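Local coordinates for protein tRNA (cytosine(38)-C(5))-methyltransferase (Schizosaccharomyces pombe, PDB 6FDF) that methylates carbon 5 of cytosine 38 in the anticodon loop of tRNA(Asp), and less efficiently tRNA(Glu), using S-adenosyl-L-methionine as methyl donor, at residues W225-D230 / E267-N272; I231-S236 / E263-Q268. All coordinates share one frame; numbering follows the deposited sequence. Where two conformers were deposited one is given.

How the contacts relate
Both contacts tie the chain between residues 225 and 236 to helix 265-272, with centres about 10 Å apart, about 30 and 28 Å from the centre of the chain and away from the S-adenosylhomocysteine pocket. Contact 1 takes the turn after helix 219-225 and the later part of helix 265-272; contact 2 takes strand 231-232 with the loop that follows, and the start of the same helix. The first segments run on directly from one another, the second ones overlap at Glu-267 and Gln-268, and Phe-269 of contact 1 packs against Ile-231 of contact 2. Together they hold the helix beside the small three-stranded sheet 231-232, 256-258 and 278-279, apart from the seven-stranded methyltransferase sheet.

Contact 1: residues W225-D230 / E267-N272; sequences WGHQFD and EQFERN
NE2 of His-227 donates a short hydrogen bond, 2.6 Å long, to OE2 of Glu-270. At 163° it is close to straight; the carboxylate oxygen lies almost in the plane of the imidazole and accepts the N-H on its syn lone pair, the one on the side of OE1. Ring and carboxylate are nearly coplanar, although the two side chains as a whole meet at about a right angle. Glu-270 gets there by folding: its chain bends at chi2, which swings the carboxylate off the helix and round to the edge of the histidine.

Phe-269, the residue before it on the helix, meets the imidazole over one face, while Glu-270 takes the edge. Its CG sits anti to the backbone N (chi1 -165°), and the ring reaches across to the 3-10 turn 226-228. CE1 lies over the imidazole face, displaced toward its rim and 3.8 Å from NE2 of His-227. The ring centroids are 5.0 Å apart. Their planes are inclined at 50°, an oblique pair. Farther out, CZ of Phe-269 comes to 3.5 Å from the carbonyl carbon of Gly-226, so the tip of the ring rests on bare backbone. Gly-226 has no side chain on the side facing the ring, which is probably why so near an approach is possible. Phe-229, just past the turn, packs instead on Val-221 and Leu-222 of helix 219-225.

The contact thus has a buried apolar half, Phe-269 on Gly-226, and an exposed polar half, His-227 with Glu-270. The carboxylate would be expected to favour a protonated imidazole, and the in-plane bond together with the phenyl on one face probably fixes the rotation of the histidine ring.

Contact 2: residues I231-S236 / E263-Q268; sequences IVKPDS and ENTHEQ
Strand 231-232 and the first turn of helix 265-272 come nearest at Ile-231 and Thr-265, whose CA atoms are 8.1 Å apart, a separation bridged by side chains. Beyond the strand the chain reverses in a type I beta turn from Lys-233 to Ser-236, closed by Ser-236 N to Lys-233 O and reinforced by Lys-233 N donating to OG of Ser-236 at 2.9 Å. On the other segment, Asn-264 is the N-cap of the helix: its OD1 accepts from Glu-267 N at 3.1 Å, with the donor well above the carbonyl plane.

Thr-265 turns its two branches to different partners. The methyl CG2, anti to the backbone N with OG1 at chi1 -63°, meets CD1 of Ile-231 at 3.9 Å, the two side chains passing at a slant. OG1 faces Lys-233, whose chain, bent at chi3, runs alongside the threonine in the opposite sense and ends with NZ 3.4 Å from OG1, a weak hydrogen bond. The stronger polar partner of OG1 is OE1 of Gln-258, on the strand next to 231-232. NZ of Lys-233 also comes to 3.1 Å from the carbonyl O of Glu-263, at an angle too poor for a hydrogen bond.

In place of Thr-265, a valine would probably leave Gln-258 OE1 and the lysine ammonium without the hydroxyl they share. With one weak hydrogen bond beside a small apolar contact, the ammonium is probably drawn to OG1 and the carbonyl of Glu-263 mainly by its charge, a loose link between the end of the strand and the start of the helix.

Contact 1: residues W225-D230 / E267-N272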
# COMPACT_ATOMS: atom_id res chain seq x y z
N TRP A 225 10.27 23.65 12.60
CA TRP A 225 10.21 22.23 12.94
C TRP A 225 11.35 21.44 12.30
O TRP A 225 11.30 20.20 12.31
CB TRP A 225 8.88 21.61 12.50
CG TRP A 225 7.64 22.31 13.00
CD1 TRP A 225 6.67 22.91 12.24
CD2 TRP A 225 7.22 22.45 14.37
NE1 TRP A 225 5.68 23.42 13.05
CE2 TRP A 225 5.99 23.16 14.36
CE3 TRP A 225 7.76 22.06 15.60
CZ2 TRP A 225 5.30 23.48 15.52
CZ3 TRP A 225 7.07 22.39 16.76
CH2 TRP A 225 5.85 23.09 16.71
N GLY A 226 12.34 22.11 11.71
CA GLY A 226 13.28 21.43 10.83
C GLY A 226 14.07 20.32 11.49
O GLY A 226 14.45 19.35 10.83
N HIS A 227 14.32 20.42 12.80
CA HIS A 227 15.06 19.35 13.48
C HIS A 227 14.29 18.03 13.50
O HIS A 227 14.89 16.99 13.77
CB HIS A 227 15.42 19.79 14.90
CG HIS A 227 16.44 20.88 14.96
ND1 HIS A 227 16.12 22.19 15.23
CD2 HIS A 227 17.78 20.86 14.76
CE1 HIS A 227 17.21 22.93 15.20
NE2 HIS A 227 18.24 22.14 14.92
N GLN A 228 12.98 18.05 13.22
CA GLN A 228 12.20 16.83 13.22
C GLN A 228 12.26 16.07 11.89
O GLN A 228 11.80 14.92 11.83
CB GLN A 228 10.74 17.14 13.57
CG GLN A 228 10.48 17.17 15.07
CD GLN A 228 10.18 18.56 15.61
OE1 GLN A 228 11.00 19.47 15.48
NE2 GLN A 228 9.02 18.72 16.22
N PHE A 229 12.77 16.68 10.83
CA PHE A 229 12.89 15.97 9.55
C PHE A 229 13.92 14.86 9.64
O PHE A 229 14.96 15.01 10.29
CB PHE A 229 13.29 16.93 8.43
CG PHE A 229 12.16 17.73 7.86
CD1 PHE A 229 11.13 17.12 7.17
CD2 PHE A 229 12.16 19.12 7.98
CE1 PHE A 229 10.09 17.87 6.62
CE2 PHE A 229 11.13 19.87 7.44
CZ PHE A 229 10.10 19.24 6.75
N ASP A 230 13.64 13.75 8.96
CA ASP A 230 14.66 12.76 8.63
C ASP A 230 15.21 13.10 7.25
O ASP A 230 14.46 13.09 6.27
CB ASP A 230 14.09 11.35 8.65
CG ASP A 230 15.11 10.29 8.27
OD1 ASP A 230 16.04 10.06 9.06
OD2 ASP A 230 14.99 9.70 7.17
N GLU A 267 25.84 19.30 11.15
CA GLU A 267 26.66 20.49 11.32
C GLU A 267 26.23 21.60 10.37
O GLU A 267 26.11 22.76 10.78
CB GLU A 267 28.13 20.13 11.09
CG GLU A 267 29.13 21.21 11.43
CD GLU A 267 30.56 20.75 11.18
OE1 GLU A 267 30.93 20.60 9.99
OE2 GLU A 267 31.31 20.55 12.16
N GLN A 268 25.98 21.26 9.11
CA GLN A 268 25.55 22.28 8.16
C GLN A 268 24.15 22.80 8.50
O GLN A 268 23.85 23.97 8.24
CB GLN A 268 25.59 21.74 6.73
CG GLN A 268 25.11 22.72 5.67
CD GLN A 268 25.89 24.03 5.69
OE1 GLN A 268 25.32 25.10 5.49
NE2 GLN A 268 27.20 23.94 5.89
N PHE A 269 23.31 21.95 9.08
CA PHE A 269 21.95 22.37 9.40
C PHE A 269 21.95 23.57 10.34
O PHE A 269 21.18 24.52 10.16
CB PHE A 269 21.16 21.21 10.01
CG PHE A 269 19.67 21.44 10.05
CD1 PHE A 269 19.10 22.16 11.09
CD2 PHE A 269 18.85 20.94 9.05
CE1 PHE A 269 17.73 22.38 11.13
CE2 PHE A 269 17.48 21.15 9.09
CZ PHE A 269 16.92 21.88 10.13
N GLU A 270 22.83 23.55 11.35
CA GLU A 270 22.92 24.69 12.26
C GLU A 270 23.57 25.89 11.59
O GLU A 270 23.24 27.04 11.92
CB GLU A 270 23.70 24.30 13.52
CG GLU A 270 23.08 23.16 14.32
CD GLU A 270 21.62 23.41 14.68
OE1 GLU A 270 21.25 24.58 14.92
OE2 GLU A 270 20.85 22.43 14.71
N ARG A 271 24.48 25.65 10.65
CA ARG A 271 25.17 26.74 9.97
C ARG A 271 24.22 27.51 9.07
O ARG A 271 24.10 28.74 9.18
CB ARG A 271 26.36 26.19 9.18
CG ARG A 271 27.51 25.71 10.07
CD ARG A 271 28.67 25.12 9.27
NE ARG A 271 29.81 24.83 10.14
CZ ARG A 271 30.84 24.05 9.79
NH1 ARG A 271 30.87 23.47 8.60
NH2 ARG A 271 31.84 23.86 10.64
N ASN A 272 23.55 26.80 8.15
CA ASN A 272 22.58 27.41 7.24
C ASN A 272 21.77 26.25 6.65
O ASN A 272 22.21 25.63 5.68
CB ASN A 272 23.26 28.23 6.16
CG ASN A 272 22.29 28.73 5.09
OD1 ASN A 272 21.07 28.66 5.25
ND2 ASN A 272 22.84 29.23 4.00

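Contact 2: residues I231-S236 / E263-Q268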
# COMPACT_ATOMS: atom_id res chain seq x y z
N ILE A 231 16.50 13.41 7.18
CA ILE A 231 17.13 13.84 5.94
C ILE A 231 17.92 12.67 5.36
O ILE A 231 18.75 12.06 6.06
CB ILE A 231 18.05 15.05 6.17
CG1 ILE A 231 17.24 16.23 6.70
CG2 ILE A 231 18.77 15.43 4.88
CD1 ILE A 231 18.09 17.41 7.14
N VAL A 232 17.70 12.37 4.08
CA VAL A 232 18.45 11.33 3.39
C VAL A 232 19.14 11.95 2.18
O VAL A 232 18.80 13.05 1.73
CB VAL A 232 17.55 10.15 2.95
CG1 VAL A 232 16.85 9.52 4.15
CG2 VAL A 232 16.53 10.59 1.90
N LYS A 233 20.14 11.24 1.68
CA LYS A 233 20.91 11.65 0.52
C LYS A 233 20.75 10.62 -0.59
O LYS A 233 20.23 9.52 -0.35
CB LYS A 233 22.40 11.82 0.89
CG LYS A 233 22.66 13.08 1.73
CD LYS A 233 24.10 13.16 2.24
CE LYS A 233 24.16 12.75 3.71
NZ LYS A 233 25.44 13.15 4.37
N PRO A 234 21.11 10.96 -1.84
CA PRO A 234 20.97 9.97 -2.92
C PRO A 234 21.64 8.64 -2.64
O PRO A 234 21.15 7.60 -3.11
CB PRO A 234 21.63 10.69 -4.12
CG PRO A 234 21.39 12.13 -3.83
CD PRO A 234 21.52 12.28 -2.34
N ASP A 235 22.73 8.62 -1.87
CA ASP A 235 23.40 7.36 -1.58
C ASP A 235 22.79 6.61 -0.40
O ASP A 235 23.31 5.55 -0.03
CB ASP A 235 24.90 7.59 -1.34
CG ASP A 235 25.17 8.36 -0.05
OD1 ASP A 235 24.27 9.08 0.42
OD2 ASP A 235 26.29 8.24 0.48
N SER A 236 21.72 7.13 0.21
CA SER A 236 21.10 6.44 1.34
C SER A 236 20.46 5.13 0.89
O SER A 236 19.94 5.01 -0.22
CB SER A 236 20.05 7.33 2.00
OG SER A 236 20.64 8.51 2.52
N GLU A 263 28.85 16.70 3.59
CA GLU A 263 28.97 15.39 4.23
C GLU A 263 28.37 15.38 5.63
O GLU A 263 27.74 14.40 6.03
CB GLU A 263 30.44 14.95 4.27
CG GLU A 263 31.10 14.87 2.90
CD GLU A 263 32.54 14.40 2.98
OE1 GLU A 263 32.87 13.64 3.91
OE2 GLU A 263 33.34 14.79 2.10
N ASN A 264 28.53 16.48 6.37
CA ASN A 264 28.09 16.55 7.77
C ASN A 264 26.78 17.34 7.78
O ASN A 264 26.77 18.57 7.89
CB ASN A 264 29.15 17.20 8.66
CG ASN A 264 28.85 17.03 10.14
OD1 ASN A 264 27.69 16.93 10.55
ND2 ASN A 264 29.90 17.00 10.96
N THR A 265 25.67 16.61 7.67
CA THR A 265 24.36 17.24 7.50
C THR A 265 23.95 18.01 8.74
O THR A 265 23.49 19.16 8.65
CB THR A 265 23.32 16.18 7.15
OG1 THR A 265 23.65 15.58 5.89
CG2 THR A 265 21.91 16.80 7.05
N HIS A 266 24.12 17.41 9.93
CA HIS A 266 23.72 18.08 11.16
C HIS A 266 24.52 19.36 11.38
O HIS A 266 23.97 20.38 11.79
CB HIS A 266 23.88 17.15 12.36
CG HIS A 266 23.55 17.81 13.66
ND1 HIS A 266 24.51 18.11 14.61
CD2 HIS A 266 22.37 18.23 14.17
CE1 HIS A 266 23.93 18.69 15.64
NE2 HIS A 266 22.63 18.78 15.41
N GLU A 267 25.84 19.30 11.15
CA GLU A 267 26.66 20.49 11.32
C GLU A 267 26.23 21.60 10.37
O GLU A 267 26.11 22.76 10.78
CB GLU A 267 28.13 20.13 11.09
CG GLU A 267 29.13 21.21 11.43
CD GLU A 267 30.56 20.75 11.18
OE1 GLU A 267 30.93 20.60 9.99
OE2 GLU A 267 31.31 20.55 12.16
N GLN A 268 25.98 21.26 9.11
CA GLN A 268 25.55 22.28 8.16
C GLN A 268 24.15 22.80 8.50
O GLN A 268 23.85 23.97 8.24
CB GLN A 268 25.59 21.74 6.73
CG GLN A 268 25.11 22.72 5.67
CD GLN A 268 25.89 24.03 5.69
OE1 GLN A 268 25.32 25.10 5.49
NE2 GLN A 268 27.20 23.94 5.89